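Local coordinates for BepC protein (Bartonella tribocorum, PDB 4WGJ), which probably transfers AMP from ATP to threonine or tyrosine residues of target proteins through its Fic domain, the part of the effector present here, at residues S63-H66 / W67-H71. Numbering follows the deposited sequence.
Sequences SLIH and WSLFH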
loop_
_atom_site.group_PDB
_atom_site.type_symbol
_atom_site.label_atom_id
_atom_site.label_comp_id
_atom_site.label_asym_id
_atom_site.label_seq_id
_atom_site.Cartn_x
_atom_site.Cartn_y
_atom_site.Cartn_z
ATOM N N SER A 63 6.174 2.569 5.777
ATOM C CA SER A 63 6.598 3.894 5.323
ATOM C C SER A 63 7.952 3.844 4.631
ATOM O O SER A 63 8.178 4.568 3.674
ATOM C CB SER A 63 6.630 4.884 6.484
ATOM O OG SER A 63 5.292 5.260 6.813
ATOM N N LEU A 64 8.842 2.974 5.101
ATOM C CA LEU A 64 10.152 2.813 4.440
ATOM C C LEU A 64 9.957 2.266 3.026
ATOM O O LEU A 64 10.605 2.700 2.062
ATOM C CB LEU A 64 11.054 1.876 5.244
ATOM C CG LEU A 64 12.294 1.366 4.490
ATOM C CD1 LEU A 64 13.255 2.508 4.189
ATOM C CD2 LEU A 64 12.986 0.247 5.282
ATOM N N ILE A 65 9.056 1.300 2.908
ATOM C CA ILE A 65 8.706 0.770 1.596
ATOM C C ILE A 65 8.157 1.887 0.712
ATOM O O ILE A 65 8.587 2.051 -0.444
ATOM C CB ILE A 65 7.685 -0.362 1.709
ATOM C CG1 ILE A 65 8.384 -1.616 2.241
ATOM C CG2 ILE A 65 7.042 -0.643 0.342
ATOM C CD1 ILE A 65 7.416 -2.732 2.633
ATOM N N HIS A 66 7.238 2.679 1.261
ATOM C CA HIS A 66 6.613 3.711 0.448
ATOM C C HIS A 66 7.664 4.741 0.010
ATOM O O HIS A 66 7.693 5.144 -1.162
ATOM C CB HIS A 66 5.453 4.375 1.209
ATOM C CG HIS A 66 4.610 5.270 0.353
ATOM N ND1 HIS A 66 4.867 6.615 0.211
ATOM C CD2 HIS A 66 3.520 5.011 -0.413
ATOM C CE1 HIS A 66 3.966 7.151 -0.595
ATOM N NE2 HIS A 66 3.140 6.197 -0.992
ATOM N N TRP A 67 8.548 5.139 0.928
ATOM C CA TRP A 67 9.603 6.083 0.568
ATOM C C TRP A 67 10.482 5.487 -0.526
ATOM O O TRP A 67 10.807 6.142 -1.527
ATOM C CB TRP A 67 10.471 6.464 1.781
ATOM C CG TRP A 67 11.502 7.500 1.407
ATOM C CD1 TRP A 67 11.333 8.853 1.394
ATOM C CD2 TRP A 67 12.830 7.255 0.936
ATOM N NE1 TRP A 67 12.482 9.471 0.950
ATOM C CE2 TRP A 67 13.416 8.509 0.660
ATOM C CE3 TRP A 67 13.590 6.098 0.735
ATOM C CZ2 TRP A 67 14.720 8.641 0.205
ATOM C CZ3 TRP A 67 14.885 6.228 0.277
ATOM C CH2 TRP A 67 15.436 7.488 0.008
ATOM N N SER A 68 10.876 4.236 -0.332
ATOM C CA SER A 68 11.768 3.583 -1.288
ATOM C C SER A 68 11.171 3.518 -2.698
ATOM O O SER A 68 11.869 3.729 -3.699
ATOM C CB SER A 68 12.109 2.172 -0.791
ATOM O OG SER A 68 12.784 2.228 0.456
ATOM N N LEU A 69 9.881 3.218 -2.782
ATOM C CA LEU A 69 9.221 3.115 -4.074
ATOM C C LEU A 69 8.908 4.474 -4.689
ATOM O O LEU A 69 8.946 4.614 -5.908
ATOM C CB LEU A 69 7.924 2.303 -3.947
ATOM C CG LEU A 69 8.149 0.847 -3.533
ATOM C CD1 LEU A 69 6.811 0.094 -3.540
ATOM C CD2 LEU A 69 9.144 0.156 -4.466
ATOM N N PHE A 70 8.603 5.469 -3.857
ATOM C CA PHE A 70 8.000 6.704 -4.384
ATOM C C PHE A 70 8.799 8.000 -4.184
ATOM O O PHE A 70 8.315 9.062 -4.574
ATOM C CB PHE A 70 6.600 6.889 -3.783
ATOM C CG PHE A 70 5.595 5.909 -4.313
ATOM C CD1 PHE A 70 5.027 6.102 -5.562
ATOM C CD2 PHE A 70 5.246 4.778 -3.588
ATOM C CE1 PHE A 70 4.112 5.193 -6.080
ATOM C CE2 PHE A 70 4.333 3.861 -4.110
ATOM C CZ PHE A 70 3.773 4.084 -5.366
ATOM N N HIS A 71 10.009 7.933 -3.622
ATOM C CA HIS A 71 10.720 9.179 -3.283
ATOM C C HIS A 71 11.181 9.945 -4.523
ATOM O O HIS A 71 11.440 11.142 -4.445
ATOM C CB HIS A 71 11.924 8.921 -2.353
ATOM C CG HIS A 71 13.074 8.211 -3.005
ATOM N ND1 HIS A 71 14.173 8.878 -3.503
ATOM C CD2 HIS A 71 13.297 6.894 -3.239
ATOM C CE1 HIS A 71 15.027 8.006 -4.014
ATOM N NE2 HIS A 71 14.513 6.796 -3.878
#
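Ser63 O receives the backbone N of Trp67 at 2.8 Å, an ordinary i to i+4 bond that carries the helix from one turn to the next. Leu64 O takes two donors from Ser68, the backbone N and, at 2.7 Å, the hydroxyl OG, which approach from opposite faces of its plane. Ser68 can do this because OG stands beside its own backbone N (chi1 -62°), folded back over the preceding turn; a short polar side chain thus spends its hydroxyl on the helix itself, while CD1 of Leu64 lies 3.8 Å from that oxygen. Ile65 and Leu69 run side by side, CG2 of Ile65 meeting CD1 of Leu69 at 4.0 Å, and the branched Ile65 continues inward onto Ala162, Met165 and Phe166 of helix 159-174. His66 makes an offset stack with Phe70, whose CD2 sits over one face of the imidazole, toward its rim, with centroids 4.7 Å apart and planes inclined by 29°. Histidine suits this buried place because ND1 can accept from Gly78 N while NE2 donates to Lys157 O, which fixes the ring's rotation; Phe155 also stacks on it. Flat and apolar, Phe70 further touches Cys37, Val41 and Arg161, its side chain about 5 Å from the bound ATP analogue. This i to i+4 aromatic pair of helix 59-70 thus packs against the Fic signature motif, to which Phe155, Lys157 and Arg161 belong, beside the nucleotide pocket.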